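Local coordinates for putative periplasmic protein (Bacteroides vulgatus ATCC 8482, PDB 3DUE) that is of unknown function but belongs to a PepSY-like family of bacterial periplasmic proteins that may act as inhibitors, at residues Asp4-Ile8 and Ala33-Thr37; Pro14-Phe20 and Phe56-Trp62; Lys68-Val72 and Lys93-Ile97. One frame throughout, in Å; residues are numbered along the deposited sequence. Where two conformers were deposited one is given.

Contact 1: Asp4-Ile8 and Ala33-Thr37; sequences DDKPI and AKMET
Ile8 turns CG1 into the space between its own backbone N and carbonyl carbon (chi1 66°), which lays that methylene against Ala33 CB at 3.8 Å and leaves CG2 to meet Met35, a selenomethionine, at its CB, the Ile8 and Met35 side chains crossing at about a right angle. Both residues also lean on Tyr44 of strand 41-48, so the apolar patch continues past this pair of strands.

The backbones run antiparallel and are joined by three bonds. Lys6 and Met35 form a hydrogen-bonded pair: Met35 N reaches Lys6 O at 2.9 Å, while Lys6 N returns a bond to Met35 O. Ile8 N donates to Ala33 O at 2.9 Å. Between them Pro7, which has no N-H to give, sits opposite Lys34 as a non-hydrogen-bonded pair; its CA leans on Ala33 O in a CA-H...O contact.

Lys34 and Glu36 form their own salt bridge, NZ to OE2 at 2.8 Å, with the nitrogen on the anti side of the carboxylate. Asp5 packs its CB against Glu36 OE1 at 3.6 Å. Asp5 OD1 and Glu36 OE1 are 4.2 Å apart, so the two carboxylates probably repel, and Lys34 may offset part of that.

At the Asp4 end water takes over: one molecule donates to Asp4 OD2 at 2.9 Å and also bonds Thr37 OG1, and the N terminus at Gly1 binds the same carboxylate. At the other end a water donates to Ile8 O and accepts from Ala33 N.

No touching residue is buried. This is a short edge strand, residues 6-7, added antiparallel to strand 30-38 at the edge of the large antiparallel sheet of this PepSY-like protein.

Contact 2: Pro14-Phe20 and Phe56-Trp62; sequences PQTAQTF and FDKKGIW
Ala17 on helix 15-24 packs on Phe56 where the type I turn Asp57-Gly60, of the hairpin formed by strands 53-56 and 62-66, packs against the helix; this is helix-on-sheet packing in this PepSY-like protein. The tight part is apolar. Ala17 CB stands over the centre of the Phe56 ring, 3.5 Å from its centroid, a CH-pi contact. Phe56 in turn forms an offset edge-to-face pair with Phe20, its edge toward the Phe20 face, planes at 84° and centroids 5.8 Å apart. Phe20, its CG anti to the backbone N (chi1 -178°), also reaches the Trp62 indole, the rings inclined at 39°, and Val65 and Val76 help enclose this aromatic cluster.

Gly60, with positive phi, lets the turn come close: Pro14 CG lies 3.7 Å from Gly60 N.

The outer side is looser. Thr16 CG2 touches Ile61 CD1 at 3.7 Å, while Lys58 and Lys59, both exposed, start their side chains away from the helix. The turn is held from within by Asp57 in an Asx turn: its OD1 accepts Lys59 N and Ile61 N from opposite faces of the carboxylate, each at 2.9 Å.

Contact 3: Lys68-Val72 and Lys93-Ile97; sequences KYSAV and KMLKI. With CAC (cacodylate ion), chain B.
Val72 N donates to Met94 O at 2.8 Å in a nearly straight bond (172° at the hydrogen), the firm link between the loop 68-72 and strand 94-99. The same oxygen also receives a CA-H...O contact from Ala71.

Val72 sets its two methyls against the strand. With CG1 anti to the backbone N (chi1 178°), that branch meets Ile97 CG2 at 4.0 Å, the two side chains crossing at about a right angle, while CG2 rests on Met94 CG and on Leu95 O. Met94 is a selenomethionine.

The Lys93 side chain runs extended beside the loop: its CD packs on Ala71 CB at 3.7 Å, and NZ makes a weak hydrogen bond to Ser70 O at 3.2 Å. Leu95 CD2 approaches that same carbonyl oxygen, 3.5 Å away.

Farther out, Lys68 lies with CG over one face of the Tyr69 ring, offset toward its rim, and its chain bends twice to bring NZ to O1 of a cacodylate ion at 2.7 Å; NZ also makes a weak hydrogen bond to Asn66 OD1. Tyr69 OH donates to the same cacodylate oxygen, which lies in the ring plane at its edge. The ion probably came from the crystallisation liquor, so this site says little about a natural ligand.

Asp52 helps position the loop, accepting Ser70 OG on OD2 and Tyr69 N on OD1. On the strand side, Leu95 and Lys96 both face Lys107 in a classic beta bulge. Val72 also packs on Val65 and Val77, and Met94 and Ile97 on Val106, so the connection from strand 62-66 to helix 79-88 lies against strand 94-99, itself set between strands 62-66 and 103-108.

How the contacts relate
From the N terminus, strand 6-7 leads through helix 15-24 to strand 30-38, and contact 1 closes that excursion by pairing the two strands at the edge of the sheet. Contact 2 opens on the helix inside this loop and closes beyond it, at the turn before strand 62-66, so contacts 1 and 2 cross along the chain, although their nearest atoms stay about 6 Å apart. Contact 3 follows in series, closing, against strand 94-99, the loop that carries helix 79-88. It touches contact 2 where Trp62 CH2 lies 3.9 Å from Ile97 CD1, beside the pairing of strands 62-66 and 94-99. Contacts 1 and 3 lie on opposite sides of the chain's centre.

Contact 1: Asp4-Ile8 and Ala33-Thr37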
# COMPACT_ATOMS: atom_id res chain seq x y z
N ASP A 4 10.61 14.39 11.46
CA ASP A 4 10.84 13.76 12.77
C ASP A 4 11.16 12.28 12.57
O ASP A 4 11.31 11.53 13.53
CB ASP A 4 9.58 13.88 13.63
CG ASP A 4 9.32 15.28 14.10
OD1 ASP A 4 10.28 16.07 14.26
OD2 ASP A 4 8.14 15.58 14.36
N ASP A 5 11.30 11.88 11.31
CA ASP A 5 11.51 10.47 10.98
C ASP A 5 12.85 9.93 11.48
O ASP A 5 13.78 10.69 11.69
CB ASP A 5 11.40 10.28 9.47
CG ASP A 5 12.26 11.24 8.70
OD1 ASP A 5 11.91 12.43 8.63
OD2 ASP A 5 13.30 10.80 8.16
N LYS A 6 12.92 8.61 11.64
CA LYS A 6 14.15 7.95 12.07
C LYS A 6 14.33 6.69 11.24
O LYS A 6 13.37 6.00 10.98
CB LYS A 6 14.08 7.61 13.56
CG LYS A 6 14.12 8.91 14.43
CD LYS A 6 14.49 8.60 15.90
CE LYS A 6 14.37 9.83 16.86
NZ LYS A 6 15.37 10.93 16.52
N PRO A 7 15.56 6.42 10.81
CA PRO A 7 15.78 5.20 10.05
C PRO A 7 15.67 3.95 10.95
O PRO A 7 16.06 3.99 12.14
CB PRO A 7 17.20 5.37 9.49
CG PRO A 7 17.90 6.27 10.44
CD PRO A 7 16.81 7.20 11.01
N ILE A 8 15.22 2.85 10.37
CA ILE A 8 15.08 1.64 11.10
C ILE A 8 15.52 0.46 10.24
O ILE A 8 15.66 0.58 9.02
CB ILE A 8 13.62 1.38 11.58
CG1 ILE A 8 12.67 1.16 10.38
CG2 ILE A 8 13.16 2.50 12.54
CD1 ILE A 8 11.28 0.62 10.78
N ALA A 33 14.26 1.97 5.21
CA ALA A 33 13.09 1.87 6.06
C ALA A 33 13.19 2.92 7.14
O ALA A 33 14.29 3.21 7.63
CB ALA A 33 12.97 0.46 6.68
N LYS A 34 12.03 3.46 7.50
CA LYS A 34 11.94 4.48 8.53
C LYS A 34 10.63 4.41 9.29
O LYS A 34 9.66 3.78 8.88
CB LYS A 34 12.05 5.92 7.93
CG LYS A 34 10.88 6.30 7.03
CD LYS A 34 10.98 7.71 6.46
CE LYS A 34 9.80 7.92 5.46
NZ LYS A 34 9.79 9.28 4.78
N MSE A 35 10.65 5.07 10.44
CA MSE A 35 9.47 5.23 11.24
C MSE A 35 9.16 6.72 11.23
O MSE A 35 10.06 7.53 11.34
CB MSE A 35 9.70 4.76 12.67
CG MSE A 35 8.44 4.85 13.50
SE MSE A 35 8.78 4.44 15.36
CE MSE A 35 10.30 5.73 15.68
N GLU A 36 7.87 7.05 11.06
CA GLU A 36 7.36 8.43 11.00
C GLU A 36 6.38 8.65 12.16
O GLU A 36 5.82 7.70 12.68
CB GLU A 36 6.58 8.67 9.68
CG GLU A 36 7.36 8.82 8.37
CD GLU A 36 7.91 10.22 8.03
OE1 GLU A 36 7.91 11.15 8.91
OE2 GLU A 36 8.34 10.38 6.85
N THR A 37 6.19 9.91 12.57
CA THR A 37 5.21 10.22 13.56
C THR A 37 4.33 11.35 13.05
O THR A 37 4.79 12.24 12.32
CB THR A 37 5.86 10.65 14.88
OG1 THR A 37 6.54 11.89 14.69
CG2 THR A 37 6.82 9.58 15.37
O HOH W 1 7.33 13.87 16.62
O HOH W 2 10.04 9.09 14.41
O HOH W 3 16.88 1.29 6.59

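Contact 2: Pro14-Phe20 and Phe56-Trp62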
# COMPACT_ATOMS: atom_id res chain seq x y z
N PRO A 14 6.79 -3.76 13.13
CA PRO A 14 5.92 -4.69 13.79
C PRO A 14 5.95 -6.03 13.04
O PRO A 14 6.11 -6.06 11.82
CB PRO A 14 4.55 -4.01 13.70
CG PRO A 14 4.87 -2.56 13.60
CD PRO A 14 6.07 -2.54 12.73
N GLN A 15 5.82 -7.11 13.80
CA GLN A 15 5.80 -8.46 13.27
C GLN A 15 4.90 -8.61 12.02
O GLN A 15 5.30 -9.23 11.03
CB GLN A 15 5.29 -9.40 14.36
CG GLN A 15 5.19 -10.80 13.88
CD GLN A 15 4.50 -11.80 14.79
OE1 GLN A 15 4.17 -12.87 14.31
NE2 GLN A 15 4.30 -11.50 16.10
N THR A 16 3.70 -8.07 12.08
CA THR A 16 2.73 -8.19 10.98
C THR A 16 3.26 -7.58 9.67
O THR A 16 3.06 -8.17 8.59
CB THR A 16 1.35 -7.61 11.41
OG1 THR A 16 0.90 -8.30 12.58
CG2 THR A 16 0.30 -7.78 10.30
N ALA A 17 3.94 -6.43 9.77
CA ALA A 17 4.58 -5.80 8.62
C ALA A 17 5.73 -6.66 8.09
O ALA A 17 5.91 -6.76 6.89
CB ALA A 17 5.02 -4.42 8.95
N GLN A 18 6.52 -7.29 8.96
CA GLN A 18 7.58 -8.17 8.47
C GLN A 18 6.99 -9.35 7.71
O GLN A 18 7.52 -9.77 6.66
CB GLN A 18 8.47 -8.66 9.60
CG GLN A 18 9.20 -7.54 10.31
CD GLN A 18 10.07 -8.07 11.38
OE1 GLN A 18 10.85 -9.01 11.14
NE2 GLN A 18 9.92 -7.54 12.60
N THR A 19 5.92 -9.93 8.23
CA THR A 19 5.27 -11.08 7.59
C THR A 19 4.66 -10.67 6.25
O THR A 19 4.66 -11.44 5.29
CB THR A 19 4.16 -11.68 8.50
OG1 THR A 19 4.77 -12.22 9.66
CG2 THR A 19 3.36 -12.79 7.79
N PHE A 20 4.08 -9.49 6.21
CA PHE A 20 3.52 -8.98 4.97
C PHE A 20 4.59 -8.90 3.85
O PHE A 20 4.37 -9.36 2.72
CB PHE A 20 2.86 -7.64 5.22
CG PHE A 20 2.22 -7.05 4.00
CD1 PHE A 20 0.88 -7.32 3.71
CD2 PHE A 20 2.93 -6.22 3.17
CE1 PHE A 20 0.29 -6.76 2.61
CE2 PHE A 20 2.32 -5.65 2.06
CZ PHE A 20 1.03 -5.93 1.79
N PHE A 56 2.93 1.34 6.55
CA PHE A 56 2.18 0.58 7.52
C PHE A 56 1.79 1.47 8.66
O PHE A 56 2.51 2.43 8.94
CB PHE A 56 3.04 -0.52 8.12
CG PHE A 56 3.61 -1.50 7.11
CD1 PHE A 56 2.87 -2.60 6.73
CD2 PHE A 56 4.91 -1.35 6.60
CE1 PHE A 56 3.36 -3.51 5.86
CE2 PHE A 56 5.41 -2.24 5.71
CZ PHE A 56 4.64 -3.36 5.35
N ASP A 57 0.70 1.13 9.34
CA ASP A 57 0.24 1.90 10.48
C ASP A 57 1.02 1.47 11.70
O ASP A 57 1.95 0.66 11.58
CB ASP A 57 -1.29 1.81 10.67
CG ASP A 57 -1.78 0.42 11.10
OD1 ASP A 57 -1.00 -0.48 11.46
OD2 ASP A 57 -3.01 0.24 11.07
N LYS A 58 0.66 1.99 12.87
CA LYS A 58 1.39 1.73 14.12
C LYS A 58 1.40 0.26 14.56
O LYS A 58 2.24 -0.14 15.39
CB LYS A 58 0.81 2.57 15.26
CG LYS A 58 -0.60 2.20 15.66
CD LYS A 58 -1.17 3.17 16.67
CE LYS A 58 -2.59 2.76 17.07
NZ LYS A 58 -3.15 3.57 18.22
N LYS A 59 0.47 -0.52 14.01
CA LYS A 59 0.36 -1.94 14.29
C LYS A 59 0.90 -2.81 13.14
O LYS A 59 0.80 -4.04 13.20
CB LYS A 59 -1.10 -2.29 14.61
CG LYS A 59 -1.62 -1.54 15.84
CD LYS A 59 -2.95 -2.06 16.21
CE LYS A 59 -3.76 -1.08 16.95
NZ LYS A 59 -5.11 -1.64 17.12
N GLY A 60 1.51 -2.19 12.14
CA GLY A 60 2.11 -2.90 11.02
C GLY A 60 1.10 -3.37 9.99
O GLY A 60 1.40 -4.30 9.23
N ILE A 61 -0.08 -2.75 9.96
CA ILE A 61 -1.11 -3.08 8.99
C ILE A 61 -0.95 -2.08 7.83
O ILE A 61 -0.88 -0.87 8.04
CB ILE A 61 -2.52 -2.98 9.60
CG1 ILE A 61 -2.62 -3.75 10.92
CG2 ILE A 61 -3.56 -3.46 8.60
CD1 ILE A 61 -2.35 -5.20 10.75
N TRP A 62 -0.86 -2.58 6.60
CA TRP A 62 -0.56 -1.72 5.47
C TRP A 62 -1.62 -0.67 5.24
O TRP A 62 -2.82 -0.94 5.46
CB TRP A 62 -0.29 -2.50 4.19
CG TRP A 62 -1.42 -3.21 3.61
CD1 TRP A 62 -1.73 -4.53 3.77
CD2 TRP A 62 -2.39 -2.68 2.69
NE1 TRP A 62 -2.85 -4.84 3.03
CE2 TRP A 62 -3.28 -3.71 2.37
CE3 TRP A 62 -2.61 -1.40 2.15
CZ2 TRP A 62 -4.36 -3.53 1.53
CZ3 TRP A 62 -3.67 -1.22 1.30
CH2 TRP A 62 -4.54 -2.29 0.99

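Contact 3: Lys68-Val72 and Lys93-Ile97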
# COMPACT_ATOMS: atom_id res chain seq x y z
N LYS A 68 4.29 1.11 -8.32
CA LYS A 68 4.28 1.81 -9.62
C LYS A 68 5.36 1.31 -10.59
O LYS A 68 5.30 1.60 -11.77
CB LYS A 68 4.41 3.34 -9.41
CG LYS A 68 5.81 3.80 -9.03
CD LYS A 68 5.96 5.34 -9.00
CE LYS A 68 5.44 5.98 -7.75
NZ LYS A 68 6.26 5.60 -6.60
N TYR A 69 6.34 0.55 -10.08
CA TYR A 69 7.41 -0.00 -10.91
C TYR A 69 7.16 -1.46 -11.25
O TYR A 69 7.98 -2.08 -11.91
CB TYR A 69 8.78 0.17 -10.23
CG TYR A 69 9.08 1.59 -9.88
CD1 TYR A 69 9.58 2.47 -10.82
CD2 TYR A 69 8.87 2.05 -8.60
CE1 TYR A 69 9.86 3.79 -10.48
CE2 TYR A 69 9.13 3.36 -8.26
CZ TYR A 69 9.63 4.23 -9.20
OH TYR A 69 9.88 5.56 -8.88
N SER A 70 6.05 -2.01 -10.77
CA SER A 70 5.68 -3.40 -11.11
C SER A 70 4.12 -3.43 -11.11
O SER A 70 3.51 -2.84 -11.98
CB SER A 70 6.37 -4.41 -10.17
OG SER A 70 6.01 -4.27 -8.80
N ALA A 71 3.49 -4.09 -10.14
CA ALA A 71 2.04 -4.11 -9.99
C ALA A 71 1.79 -4.54 -8.56
O ALA A 71 2.67 -5.20 -7.97
CB ALA A 71 1.36 -5.09 -10.99
N VAL A 72 0.64 -4.17 -8.00
CA VAL A 72 0.23 -4.59 -6.65
C VAL A 72 -0.05 -6.09 -6.70
O VAL A 72 -0.76 -6.53 -7.58
CB VAL A 72 -1.03 -3.88 -6.20
CG1 VAL A 72 -1.53 -4.34 -4.79
CG2 VAL A 72 -0.76 -2.34 -6.17
N LYS A 93 -3.73 -3.08 -14.90
CA LYS A 93 -3.19 -3.66 -13.70
C LYS A 93 -3.21 -2.55 -12.65
O LYS A 93 -3.31 -1.36 -12.96
CB LYS A 93 -1.82 -4.28 -13.92
CG LYS A 93 -0.70 -3.32 -14.23
CD LYS A 93 0.55 -4.14 -14.50
CE LYS A 93 1.76 -3.30 -14.73
NZ LYS A 93 2.95 -4.18 -14.88
N MSE A 94 -3.23 -2.97 -11.39
CA MSE A 94 -3.19 -2.02 -10.32
C MSE A 94 -1.76 -1.63 -9.97
O MSE A 94 -0.93 -2.49 -9.67
CB MSE A 94 -3.83 -2.62 -9.09
CG MSE A 94 -4.14 -1.56 -8.07
SE MSE A 94 -5.11 -2.39 -6.60
CE MSE A 94 -6.33 -3.62 -7.63
N LEU A 95 -1.50 -0.33 -9.97
CA LEU A 95 -0.16 0.18 -9.65
C LEU A 95 -0.05 0.57 -8.18
O LEU A 95 1.02 0.43 -7.56
CB LEU A 95 0.23 1.37 -10.53
CG LEU A 95 0.38 1.03 -12.02
CD1 LEU A 95 0.96 2.23 -12.77
CD2 LEU A 95 1.27 -0.21 -12.21
N LYS A 96 -1.17 1.02 -7.61
CA LYS A 96 -1.15 1.50 -6.24
C LYS A 96 -2.50 1.36 -5.49
O LYS A 96 -3.57 1.51 -6.05
CB LYS A 96 -0.69 2.95 -6.25
CG LYS A 96 -0.56 3.58 -4.89
CD LYS A 96 -0.09 5.02 -5.07
CE LYS A 96 -0.23 5.86 -3.82
NZ LYS A 96 0.31 7.29 -4.11
N ILE A 97 -2.43 1.03 -4.21
CA ILE A 97 -3.61 1.00 -3.36
C ILE A 97 -3.21 1.63 -2.04
O ILE A 97 -2.09 1.44 -1.57
CB ILE A 97 -4.19 -0.42 -3.23
CG1 ILE A 97 -5.50 -0.39 -2.43
CG2 ILE A 97 -3.15 -1.42 -2.66
CD1 ILE A 97 -6.21 -1.69 -2.44
AS CAC B . 9.85 6.32 -5.20
O1 CAC B . 8.88 6.24 -6.66
O2 CAC B . 9.00 5.49 -3.91
C1 CAC B . 11.61 5.43 -5.39
C2 CAC B . 10.02 8.20 -4.71